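Local coordinates for VP4 CORE protein (Bluetongue virus, PDB 2JHP), which caps viral RNA as a multifunctional core enzyme, binding S-adenosyl-L-homocysteine and guanine in more than one pocket, at residues F117-M128 against I474-V485; T58-G66 against D514-G522. All coordinates share one frame; numbering follows the deposited sequence.

Interaction 1 of 2, residues F117-M128 against I474-V485; sequences FGDALRNYAFKM and ILFLMWRYPDIV. With GUN (guanine), chain E; SAH (S-adenosyl-L-homocysteine), chain B.
I474 reaches F117, A120 and L121, starting an apolar seam that joins two helices and the turn after the second, flanking a seven-stranded sheet whose 3-2-1-4-5-7-6 strand order is that of Rossmann-like methyltransferases. The axes of helices 117-128 and 474-480 approach to 11.0 Å at 49°, and no hydrogen bond crosses. Among the aliphatic contacts, I474 CD1 touches both A120 CB and L121 CD2, 3.7 Å from each, while its CG1 meets the rim of the F117 ring. Further along, I484 CG2 presses on the backbone at Y124 CA (3.5 Å). Aromatic contacts centre on Y124: with CG anti to the backbone N (chi1 164°), its ring is placed with L477 CD2 over one face, in a CH-pi contact, and M128 CG over the opposite face. The Y481 ring meets Y124 obliquely, and E505 accepts from both hydroxyls, tying the two rings together. F117 touches guanine as well as I474; G118, turned away from 474-485, borders guanine, and the R122 guanidinium, paired with D119, holds the S-adenosyl-L-homocysteine carboxylate through NE to O (2.9 Å) and NH2 to OXT (3.0 Å).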
loop_
_atom_site.group_PDB
_atom_site.type_symbol
_atom_site.label_atom_id
_atom_site.label_comp_id
_atom_site.label_asym_id
_atom_site.label_seq_id
_atom_site.Cartn_x
_atom_site.Cartn_y
_atom_site.Cartn_z
ATOM N N PHE A 117 -3.304 -7.663 3.243
ATOM C CA PHE A 117 -4.515 -7.074 2.715
ATOM C C PHE A 117 -4.202 -5.995 1.666
ATOM O O PHE A 117 -4.653 -6.080 0.521
ATOM C CB PHE A 117 -5.397 -6.537 3.840
ATOM C CG PHE A 117 -6.514 -5.695 3.369
ATOM C CD1 PHE A 117 -7.544 -6.234 2.654
ATOM C CD2 PHE A 117 -6.533 -4.361 3.640
ATOM C CE1 PHE A 117 -8.588 -5.452 2.211
ATOM C CE2 PHE A 117 -7.569 -3.552 3.215
ATOM C CZ PHE A 117 -8.612 -4.105 2.494
ATOM N N GLY A 118 -3.416 -4.998 2.060
ATOM C CA GLY A 118 -2.994 -3.948 1.139
ATOM C C GLY A 118 -2.273 -4.435 -0.108
ATOM O O GLY A 118 -2.445 -3.857 -1.172
ATOM N N ASP A 119 -1.474 -5.493 0.031
ATOM C CA ASP A 119 -0.668 -6.039 -1.065
ATOM C C ASP A 119 -1.508 -6.748 -2.111
ATOM O O ASP A 119 -1.173 -6.742 -3.293
ATOM C CB ASP A 119 0.377 -7.039 -0.548
ATOM C CG ASP A 119 1.559 -6.373 0.158
ATOM O OD1 ASP A 119 1.556 -5.149 0.421
ATOM O OD2 ASP A 119 2.503 -7.119 0.470
ATOM N N ALA A 120 -2.575 -7.390 -1.656
ATOM C CA ALA A 120 -3.481 -8.065 -2.545
ATOM C C ALA A 120 -4.205 -7.035 -3.409
ATOM O O ALA A 120 -4.299 -7.200 -4.616
ATOM C CB ALA A 120 -4.441 -8.907 -1.764
ATOM N N LEU A 121 -4.670 -5.953 -2.799
ATOM C CA LEU A 121 -5.286 -4.864 -3.542
ATOM C C LEU A 121 -4.307 -4.152 -4.467
ATOM O O LEU A 121 -4.692 -3.690 -5.530
ATOM C CB LEU A 121 -5.917 -3.845 -2.596
ATOM C CG LEU A 121 -7.078 -4.293 -1.710
ATOM C CD1 LEU A 121 -7.743 -3.064 -1.061
ATOM C CD2 LEU A 121 -8.105 -5.113 -2.478
ATOM N N ARG A 122 -3.047 -4.047 -4.059
ATOM C CA ARG A 122 -2.081 -3.315 -4.852
ATOM C C ARG A 122 -1.636 -4.125 -6.060
ATOM O O ARG A 122 -1.359 -3.556 -7.120
ATOM C CB ARG A 122 -0.876 -2.900 -4.021
ATOM C CG ARG A 122 -0.178 -1.648 -4.567
ATOM C CD ARG A 122 1.006 -1.182 -3.720
ATOM N NE ARG A 122 0.583 -0.865 -2.360
ATOM C CZ ARG A 122 0.707 -1.700 -1.340
ATOM N NH1 ARG A 122 1.256 -2.887 -1.545
ATOM N NH2 ARG A 122 0.279 -1.348 -0.135
ATOM N N ASN A 123 -1.572 -5.448 -5.909
ATOM C CA ASN A 123 -1.180 -6.301 -7.017
ATOM C C ASN A 123 -2.211 -6.282 -8.105
ATOM O O ASN A 123 -1.860 -6.161 -9.243
ATOM C CB ASN A 123 -0.829 -7.713 -6.551
ATOM C CG ASN A 123 0.436 -7.744 -5.675
ATOM O OD1 ASN A 123 1.154 -6.742 -5.530
ATOM N ND2 ASN A 123 0.703 -8.900 -5.082
ATOM N N TYR A 124 -3.485 -6.323 -7.742
ATOM C CA TYR A 124 -4.564 -6.149 -8.717
ATOM C C TYR A 124 -4.375 -4.820 -9.462
ATOM O O TYR A 124 -4.530 -4.756 -10.699
ATOM C CB TYR A 124 -5.943 -6.211 -8.038
ATOM C CG TYR A 124 -7.090 -5.670 -8.883
ATOM C CD1 TYR A 124 -7.713 -6.468 -9.848
ATOM C CD2 TYR A 124 -7.555 -4.356 -8.714
ATOM C CE1 TYR A 124 -8.766 -5.979 -10.620
ATOM C CE2 TYR A 124 -8.611 -3.852 -9.488
ATOM C CZ TYR A 124 -9.212 -4.670 -10.441
ATOM O OH TYR A 124 -10.251 -4.177 -11.218
ATOM N N ALA A 125 -4.019 -3.782 -8.698
ATOM C CA ALA A 125 -3.836 -2.433 -9.231
ATOM C C ALA A 125 -2.645 -2.304 -10.183
ATOM O O ALA A 125 -2.692 -1.491 -11.109
ATOM C CB ALA A 125 -3.739 -1.398 -8.107
ATOM N N PHE A 126 -1.593 -3.095 -9.967
ATOM C CA PHE A 126 -0.439 -3.064 -10.870
ATOM C C PHE A 126 -0.796 -3.743 -12.186
ATOM O O PHE A 126 -0.214 -3.431 -13.232
ATOM C CB PHE A 126 0.794 -3.724 -10.246
ATOM C CG PHE A 126 1.521 -2.851 -9.266
ATOM C CD1 PHE A 126 1.626 -3.218 -7.923
ATOM C CD2 PHE A 126 2.114 -1.650 -9.679
ATOM C CE1 PHE A 126 2.310 -2.401 -7.002
ATOM C CE2 PHE A 126 2.801 -0.827 -8.761
ATOM C CZ PHE A 126 2.892 -1.209 -7.420
ATOM N N LYS A 127 -1.760 -4.661 -12.127
ATOM C CA LYS A 127 -2.241 -5.360 -13.318
ATOM C C LYS A 127 -3.170 -4.475 -14.135
ATOM O O LYS A 127 -3.218 -4.591 -15.359
ATOM C CB LYS A 127 -2.957 -6.669 -12.954
ATOM C CG LYS A 127 -2.070 -7.720 -12.286
ATOM C CD LYS A 127 -0.877 -8.064 -13.168
ATOM C CE LYS A 127 0.112 -8.980 -12.475
ATOM N NZ LYS A 127 1.433 -8.970 -13.185
ATOM N N MET A 128 -3.884 -3.576 -13.462
ATOM C CA MET A 128 -4.934 -2.803 -14.114
ATOM C C MET A 128 -4.668 -1.301 -14.266
ATOM O O MET A 128 -5.453 -0.610 -14.910
ATOM C CB MET A 128 -6.279 -3.029 -13.415
ATOM C CG MET A 128 -6.700 -4.483 -13.279
ATOM S SD MET A 128 -7.083 -5.261 -14.850
ATOM C CE MET A 128 -7.624 -6.871 -14.302
ATOM N N ILE A 474 -11.963 -8.301 -1.424
ATOM C CA ILE A 474 -10.979 -9.367 -1.567
ATOM C C ILE A 474 -11.638 -10.652 -2.087
ATOM O O ILE A 474 -11.129 -11.295 -2.996
ATOM C CB ILE A 474 -10.220 -9.614 -0.246
ATOM C CG1 ILE A 474 -9.300 -8.420 0.090
ATOM C CG2 ILE A 474 -9.466 -10.943 -0.279
ATOM C CD1 ILE A 474 -7.923 -8.367 -0.627
ATOM N N LEU A 475 -12.780 -11.000 -1.507
ATOM C CA LEU A 475 -13.541 -12.172 -1.894
ATOM C C LEU A 475 -14.025 -12.083 -3.343
ATOM O O LEU A 475 -14.090 -13.091 -4.052
ATOM C CB LEU A 475 -14.731 -12.326 -0.946
ATOM C CG LEU A 475 -14.629 -13.298 0.237
ATOM C CD1 LEU A 475 -13.305 -14.062 0.305
ATOM C CD2 LEU A 475 -14.939 -12.606 1.537
ATOM N N PHE A 476 -14.370 -10.873 -3.770
ATOM C CA PHE A 476 -14.696 -10.617 -5.155
ATOM C C PHE A 476 -13.507 -10.940 -6.063
ATOM O O PHE A 476 -13.672 -11.605 -7.086
ATOM C CB PHE A 476 -15.131 -9.168 -5.347
ATOM C CG PHE A 476 -15.663 -8.880 -6.720
ATOM C CD1 PHE A 476 -16.963 -9.250 -7.067
ATOM C CD2 PHE A 476 -14.869 -8.255 -7.674
ATOM C CE1 PHE A 476 -17.464 -8.985 -8.325
ATOM C CE2 PHE A 476 -15.364 -7.990 -8.931
ATOM C CZ PHE A 476 -16.667 -8.355 -9.256
ATOM N N LEU A 477 -12.322 -10.480 -5.675
ATOM C CA LEU A 477 -11.110 -10.696 -6.464
ATOM C C LEU A 477 -10.631 -12.125 -6.384
ATOM O O LEU A 477 -10.087 -12.630 -7.347
ATOM C CB LEU A 477 -9.983 -9.723 -6.056
ATOM C CG LEU A 477 -10.250 -8.240 -6.322
ATOM C CD1 LEU A 477 -9.361 -7.323 -5.488
ATOM C CD2 LEU A 477 -10.117 -7.958 -7.808
ATOM N N MET A 478 -10.821 -12.779 -5.246
ATOM C CA MET A 478 -10.573 -14.212 -5.180
ATOM C C MET A 478 -11.367 -14.921 -6.306
ATOM O O MET A 478 -10.854 -15.799 -7.009
ATOM C CB MET A 478 -10.943 -14.797 -3.822
ATOM C CG MET A 478 -9.864 -14.611 -2.788
ATOM S SD MET A 478 -10.259 -15.419 -1.229
ATOM C CE MET A 478 -8.955 -14.786 -0.183
ATOM N N TRP A 479 -12.608 -14.474 -6.481
ATOM C CA TRP A 479 -13.595 -15.117 -7.334
ATOM C C TRP A 479 -13.407 -14.812 -8.820
ATOM O O TRP A 479 -13.538 -15.703 -9.649
ATOM C CB TRP A 479 -14.976 -14.678 -6.849
ATOM C CG TRP A 479 -16.149 -15.157 -7.614
ATOM C CD1 TRP A 479 -16.367 -16.406 -8.085
ATOM C CD2 TRP A 479 -17.307 -14.389 -7.944
ATOM N NE1 TRP A 479 -17.586 -16.467 -8.722
ATOM C CE2 TRP A 479 -18.184 -15.238 -8.647
ATOM C CE3 TRP A 479 -17.683 -13.054 -7.727
ATOM C CZ2 TRP A 479 -19.417 -14.800 -9.138
ATOM C CZ3 TRP A 479 -18.907 -12.617 -8.214
ATOM C CH2 TRP A 479 -19.755 -13.484 -8.917
ATOM N N ARG A 480 -13.094 -13.553 -9.130
ATOM C CA ARG A 480 -12.944 -13.065 -10.500
ATOM C C ARG A 480 -11.504 -13.194 -11.030
ATOM O O ARG A 480 -11.298 -13.477 -12.215
ATOM C CB ARG A 480 -13.434 -11.609 -10.595
ATOM C CG ARG A 480 -13.304 -10.949 -11.976
ATOM C CD ARG A 480 -14.611 -10.916 -12.737
ATOM N NE ARG A 480 -15.370 -9.685 -12.505
ATOM C CZ ARG A 480 -16.674 -9.547 -12.754
ATOM N NH1 ARG A 480 -17.388 -10.566 -13.238
ATOM N NH2 ARG A 480 -17.271 -8.388 -12.515
ATOM N N TYR A 481 -10.515 -12.991 -10.163
ATOM C CA TYR A 481 -9.113 -13.075 -10.572
ATOM C C TYR A 481 -8.300 -14.021 -9.689
ATOM O O TYR A 481 -7.466 -13.573 -8.907
ATOM C CB TYR A 481 -8.474 -11.690 -10.588
ATOM C CG TYR A 481 -9.150 -10.696 -11.500
ATOM C CD1 TYR A 481 -10.030 -9.749 -10.993
ATOM C CD2 TYR A 481 -8.899 -10.698 -12.874
ATOM C CE1 TYR A 481 -10.650 -8.822 -11.820
ATOM C CE2 TYR A 481 -9.519 -9.775 -13.724
ATOM C CZ TYR A 481 -10.397 -8.837 -13.185
ATOM O OH TYR A 481 -11.013 -7.923 -14.014
ATOM N N PRO A 482 -8.536 -15.340 -9.829
ATOM C CA PRO A 482 -7.932 -16.410 -9.030
ATOM C C PRO A 482 -6.402 -16.460 -8.909
ATOM O O PRO A 482 -5.906 -17.043 -7.950
ATOM C CB PRO A 482 -8.447 -17.672 -9.717
ATOM C CG PRO A 482 -9.744 -17.255 -10.273
ATOM C CD PRO A 482 -9.486 -15.896 -10.808
ATOM N N ASP A 483 -5.649 -15.892 -9.843
ATOM C CA ASP A 483 -4.198 -15.812 -9.619
ATOM C C ASP A 483 -3.648 -14.417 -9.420
ATOM O O ASP A 483 -2.431 -14.237 -9.330
ATOM C CB ASP A 483 -3.395 -16.545 -10.689
ATOM C CG ASP A 483 -2.938 -17.930 -10.242
ATOM O OD1 ASP A 483 -2.313 -18.634 -11.060
ATOM O OD2 ASP A 483 -3.197 -18.312 -9.077
ATOM N N ILE A 484 -4.538 -13.429 -9.348
ATOM C CA ILE A 484 -4.176 -12.146 -8.773
ATOM C C ILE A 484 -4.311 -12.263 -7.254
ATOM O O ILE A 484 -3.389 -11.898 -6.524
ATOM C CB ILE A 484 -4.997 -10.958 -9.335
ATOM C CG1 ILE A 484 -4.802 -10.847 -10.850
ATOM C CG2 ILE A 484 -4.543 -9.661 -8.693
ATOM C CD1 ILE A 484 -5.527 -9.683 -11.517
ATOM N N VAL A 485 -5.444 -12.789 -6.784
ATOM C CA VAL A 485 -5.672 -12.982 -5.344
ATOM C C VAL A 485 -6.053 -14.430 -5.075
ATOM O O VAL A 485 -7.162 -14.858 -5.384
ATOM C CB VAL A 485 -6.751 -12.003 -4.767
ATOM C CG1 VAL A 485 -6.854 -12.122 -3.259
ATOM C CG2 VAL A 485 -6.442 -10.552 -5.138
HETATM N N9 GUN E . 0.128 -1.707 3.242
HETATM C C8 GUN E . 0.781 -0.548 3.336
HETATM N N7 GUN E . 0.040 0.317 4.033
HETATM C C5 GUN E . -1.091 -0.290 4.392
HETATM C C6 GUN E . -2.213 0.115 5.118
HETATM O O6 GUN E . -2.289 1.254 5.577
HETATM N N1 GUN E . -3.260 -0.794 5.324
HETATM C C2 GUN E . -3.143 -2.084 4.784
HETATM N N2 GUN E . -4.108 -2.966 4.958
HETATM N N3 GUN E . -2.047 -2.437 4.089
HETATM C C4 GUN E . -1.032 -1.583 3.885
HETATM N N SAH B . -0.843 4.378 -1.407
HETATM C CA SAH B . 0.175 3.597 -0.637
HETATM C CB SAH B . 0.621 4.237 0.682
HETATM C CG SAH B . -0.304 5.188 1.419
HETATM S SD SAH B . 0.595 6.050 2.737
HETATM C C SAH B . -0.230 2.147 -0.425
HETATM O O SAH B . -0.750 1.503 -1.340
HETATM O OXT SAH B . -0.017 1.577 0.645
HETATM C "C5'" SAH B . -0.370 7.554 2.415
HETATM C "C4'" SAH B . 0.408 8.605 1.643
HETATM O "O4'" SAH B . -0.455 9.361 0.817
HETATM C "C3'" SAH B . 1.128 9.590 2.560
HETATM O "O3'" SAH B . 2.415 9.797 2.002
HETATM C "C2'" SAH B . 0.320 10.874 2.444
HETATM O "O2'" SAH B . 1.107 12.030 2.544
HETATM C "C1'" SAH B . -0.256 10.754 1.034
HETATM N N9 SAH B . -1.491 11.546 0.840
HETATM C C8 SAH B . -2.504 11.756 1.747
HETATM N N7 SAH B . -3.447 12.545 1.170
HETATM C C5 SAH B . -3.054 12.843 -0.091
HETATM C C6 SAH B . -3.631 13.598 -1.116
HETATM N N6 SAH B . -4.807 14.192 -0.933
HETATM N N1 SAH B . -2.985 13.718 -2.333
HETATM C C2 SAH B . -1.767 13.093 -2.534
HETATM N N3 SAH B . -1.192 12.344 -1.521
HETATM C C4 SAH B . -1.822 12.220 -0.315
#

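Interaction 2 of 2, residues T58-G66 against D514-G522; sequences TIRQLRGHG and DISLCRFIG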
loop_
_atom_site.group_PDB
_atom_site.type_symbol
_atom_site.label_atom_id
_atom_site.label_comp_id
_atom_site.label_asym_id
_atom_site.label_seq_id
_atom_site.Cartn_x
_atom_site.Cartn_y
_atom_site.Cartn_z
ATOM N N THR A 58 -16.102 -24.060 3.010
ATOM C CA THR A 58 -15.072 -23.539 2.103
ATOM C C THR A 58 -14.387 -22.300 2.691
ATOM O O THR A 58 -14.956 -21.584 3.527
ATOM C CB THR A 58 -15.620 -23.183 0.703
ATOM O OG1 THR A 58 -16.481 -22.045 0.800
ATOM C CG2 THR A 58 -16.369 -24.366 0.054
ATOM N N ILE A 59 -13.163 -22.057 2.241
ATOM C CA ILE A 59 -12.367 -20.914 2.676
ATOM C C ILE A 59 -13.120 -19.567 2.566
ATOM O O ILE A 59 -13.213 -18.824 3.547
ATOM C CB ILE A 59 -10.968 -20.887 1.966
ATOM C CG1 ILE A 59 -10.226 -19.590 2.273
ATOM C CG2 ILE A 59 -11.088 -21.048 0.463
ATOM C CD1 ILE A 59 -9.771 -19.491 3.657
ATOM N N ARG A 60 -13.664 -19.286 1.385
ATOM C CA ARG A 60 -14.428 -18.073 1.115
ATOM C C ARG A 60 -15.672 -17.948 1.977
ATOM O O ARG A 60 -16.078 -16.830 2.316
ATOM C CB ARG A 60 -14.850 -18.032 -0.353
ATOM C CG ARG A 60 -13.731 -17.693 -1.330
ATOM C CD ARG A 60 -14.295 -17.625 -2.711
ATOM N NE ARG A 60 -14.955 -16.353 -2.973
ATOM C CZ ARG A 60 -16.091 -16.221 -3.649
ATOM N NH1 ARG A 60 -16.727 -17.289 -4.114
ATOM N NH2 ARG A 60 -16.599 -15.013 -3.846
ATOM N N GLN A 61 -16.294 -19.087 2.298
ATOM C CA GLN A 61 -17.436 -19.103 3.204
ATOM C C GLN A 61 -16.972 -18.651 4.570
ATOM O O GLN A 61 -17.556 -17.727 5.151
ATOM C CB GLN A 61 -18.090 -20.479 3.276
ATOM C CG GLN A 61 -18.995 -20.753 2.104
ATOM C CD GLN A 61 -19.747 -22.086 2.204
ATOM O OE1 GLN A 61 -19.166 -23.125 2.544
ATOM N NE2 GLN A 61 -21.044 -22.053 1.888
ATOM N N LEU A 62 -15.898 -19.270 5.059
ATOM C CA LEU A 62 -15.352 -18.915 6.372
ATOM C C LEU A 62 -14.803 -17.488 6.416
ATOM O O LEU A 62 -14.951 -16.799 7.422
ATOM C CB LEU A 62 -14.321 -19.947 6.857
ATOM C CG LEU A 62 -14.871 -21.316 7.284
ATOM C CD1 LEU A 62 -13.765 -22.269 7.736
ATOM C CD2 LEU A 62 -15.925 -21.186 8.376
ATOM N N ARG A 63 -14.194 -17.035 5.322
ATOM C CA ARG A 63 -13.716 -15.648 5.257
ATOM C C ARG A 63 -14.857 -14.630 5.277
ATOM O O ARG A 63 -14.723 -13.550 5.855
ATOM C CB ARG A 63 -12.821 -15.425 4.045
ATOM C CG ARG A 63 -11.421 -16.009 4.183
ATOM C CD ARG A 63 -10.606 -15.390 5.267
ATOM N NE ARG A 63 -9.205 -15.736 5.087
ATOM C CZ ARG A 63 -8.310 -15.843 6.069
ATOM N NH1 ARG A 63 -8.664 -15.655 7.333
ATOM N NH2 ARG A 63 -7.051 -16.161 5.787
ATOM N N GLY A 64 -15.977 -14.990 4.658
ATOM C CA GLY A 64 -17.174 -14.158 4.670
ATOM C C GLY A 64 -17.729 -14.041 6.072
ATOM O O GLY A 64 -18.405 -13.064 6.408
ATOM N N HIS A 65 -17.428 -15.046 6.887
ATOM C CA HIS A 65 -17.775 -15.046 8.301
ATOM C C HIS A 65 -16.795 -14.262 9.174
ATOM O O HIS A 65 -17.085 -13.997 10.343
ATOM C CB HIS A 65 -17.879 -16.482 8.812
ATOM C CG HIS A 65 -19.202 -17.112 8.539
ATOM N ND1 HIS A 65 -20.334 -16.802 9.262
ATOM C CD2 HIS A 65 -19.581 -18.023 7.612
ATOM C CE1 HIS A 65 -21.354 -17.498 8.792
ATOM N NE2 HIS A 65 -20.923 -18.250 7.795
ATOM N N GLY A 66 -15.646 -13.905 8.609
ATOM C CA GLY A 66 -14.585 -13.249 9.358
ATOM C C GLY A 66 -13.597 -14.167 10.066
ATOM O O GLY A 66 -12.951 -13.749 11.014
ATOM N N ASP A 514 -23.235 -13.676 -4.772
ATOM C CA ASP A 514 -21.998 -14.200 -4.197
ATOM C C ASP A 514 -21.580 -13.536 -2.872
ATOM O O ASP A 514 -21.865 -12.365 -2.634
ATOM C CB ASP A 514 -20.869 -14.108 -5.212
ATOM C CG ASP A 514 -19.615 -14.800 -4.742
ATOM O OD1 ASP A 514 -19.549 -16.049 -4.807
ATOM O OD2 ASP A 514 -18.700 -14.081 -4.289
ATOM N N ILE A 515 -20.908 -14.318 -2.030
ATOM C CA ILE A 515 -20.389 -13.892 -0.729
ATOM C C ILE A 515 -19.767 -12.489 -0.744
ATOM O O ILE A 515 -19.980 -11.702 0.176
ATOM C CB ILE A 515 -19.398 -14.963 -0.177
ATOM C CG1 ILE A 515 -20.119 -15.904 0.777
ATOM C CG2 ILE A 515 -18.225 -14.355 0.567
ATOM C CD1 ILE A 515 -19.469 -17.253 0.874
ATOM N N SER A 516 -19.017 -12.187 -1.806
ATOM C CA SER A 516 -18.410 -10.880 -2.023
ATOM C C SER A 516 -19.436 -9.766 -1.852
ATOM O O SER A 516 -19.140 -8.710 -1.310
ATOM C CB SER A 516 -17.797 -10.833 -3.427
ATOM O OG SER A 516 -18.778 -11.003 -4.433
ATOM N N LEU A 517 -20.647 -10.026 -2.329
ATOM C CA LEU A 517 -21.755 -9.094 -2.211
ATOM C C LEU A 517 -22.497 -9.244 -0.864
ATOM O O LEU A 517 -22.737 -8.255 -0.173
ATOM C CB LEU A 517 -22.712 -9.301 -3.392
ATOM C CG LEU A 517 -23.961 -8.431 -3.528
ATOM C CD1 LEU A 517 -23.591 -6.983 -3.823
ATOM C CD2 LEU A 517 -24.907 -8.998 -4.603
ATOM N N CYS A 518 -22.826 -10.488 -0.502
ATOM C CA CYS A 518 -23.795 -10.785 0.547
ATOM C C CYS A 518 -23.235 -11.600 1.700
ATOM O O CYS A 518 -22.979 -12.798 1.571
ATOM C CB CYS A 518 -25.014 -11.501 -0.043
ATOM S SG CYS A 518 -25.862 -10.559 -1.316
ATOM N N ARG A 519 -23.047 -10.926 2.831
ATOM C CA ARG A 519 -22.698 -11.585 4.082
ATOM C C ARG A 519 -23.705 -11.169 5.155
ATOM O O ARG A 519 -24.453 -12.004 5.650
ATOM C CB ARG A 519 -21.240 -11.292 4.467
ATOM C CG ARG A 519 -20.218 -12.053 3.578
ATOM C CD ARG A 519 -18.905 -11.316 3.373
ATOM N NE ARG A 519 -19.044 -10.261 2.370
ATOM C CZ ARG A 519 -18.864 -8.966 2.601
ATOM N NH1 ARG A 519 -18.497 -8.539 3.810
ATOM N NH2 ARG A 519 -19.035 -8.097 1.613
ATOM N N PHE A 520 -23.740 -9.871 5.464
ATOM C CA PHE A 520 -24.710 -9.235 6.374
ATOM C C PHE A 520 -24.705 -9.838 7.775
ATOM O O PHE A 520 -25.765 -10.036 8.393
ATOM C CB PHE A 520 -26.125 -9.227 5.782
ATOM C CG PHE A 520 -26.216 -8.577 4.437
ATOM C CD1 PHE A 520 -26.636 -9.308 3.331
ATOM C CD2 PHE A 520 -25.877 -7.232 4.266
ATOM C CE1 PHE A 520 -26.724 -8.716 2.084
ATOM C CE2 PHE A 520 -25.950 -6.632 3.020
ATOM C CZ PHE A 520 -26.379 -7.378 1.926
ATOM N N ILE A 521 -23.501 -10.123 8.263
ATOM C CA ILE A 521 -23.311 -10.721 9.577
ATOM C C ILE A 521 -23.752 -9.733 10.658
ATOM O O ILE A 521 -23.315 -8.579 10.683
ATOM C CB ILE A 521 -21.836 -11.175 9.799
ATOM C CG1 ILE A 521 -21.406 -12.212 8.741
ATOM C CG2 ILE A 521 -21.632 -11.689 11.221
ATOM C CD1 ILE A 521 -22.223 -13.506 8.721
ATOM N N GLY A 522 -24.645 -10.192 11.527
ATOM C CA GLY A 522 -25.125 -9.371 12.617
ATOM C C GLY A 522 -26.385 -8.587 12.312
ATOM O O GLY A 522 -26.896 -7.867 13.185
#
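D514 OD2, facing the R60 guanidinium, is gripped from its own segment by S516 twice. The S516 hydroxyl OG reaches its anti lone pair at 3.1 Å, and the S516 backbone N comes in from 46° above the carboxylate plane, closing an Asx turn. With D514 CG anti to the backbone N (chi1 -172°), the carboxylate reaches R60, and the two flat groups lie nearly coplanar, 8° apart. R60 NH1 bonds to the syn lone pair of D514 OD1 at 3.2 Å; the modelled spacing of R60 NH2 to D514 OD2 is too short to be reliable, although the salt bridge itself is plain. D514 OD1 also accepts from the backbone N of E596, so both oxygens of this buried carboxylate have more than one partner.

The arrangement is an example of docking between parts of the fold far apart in sequence: helix 59-64, which leads into strand 67-71 of a five-stranded parallel sheet, receives the loop that follows strand 499-503 of the methyltransferase-like sheet. The helix opens with a capping box of T58 and Q61 and closes with a Schellman motif at G66. On its surface I515 CD1 lies against Q61 CA (3.6 Å). G64, lacking a side chain, lets the aliphatic part of R519 settle on its backbone, with R519 CG 3.5 Å from G64 O. The R519 chain, bent at chi2 and chi3, then turns its guanidinium back on its own loop, where NE donates to I515 O at 2.8 Å and NH2 to S516 O at 3.0 Å; D469 takes its NH1 in a salt bridge. Farther along the loop, I521 CG1 rests near G64 O, and I521 CD1 approaches the H65 ring obliquely, 3.8 Å from H65 ND1.

In the fold
Followed from the N terminus, the chain passes through 58-66 and then 117-128, runs through 345 intervening residues, including a second seven-stranded sheet, and returns through 474-485 and finally 514-522. Interaction 2 therefore closes the outer, longer loop and interaction 1 an inner one; the two nest without crossing. Interaction 1 ties helix 114-128, which contributes to guanine and S-adenosyl-L-homocysteine pockets, to helix 470-480 on the same methyltransferase-like sheet, whereas interaction 2 fastens the N-terminal parallel-sheet region to the loop before helix 523-533. Their centres lie about 17 Å apart, and helix 470-480 bridges them: L475 O is a probable, weak hydrogen-bond partner of R60 NH2, W479 packs on R60 and D514, and F476 touches S516.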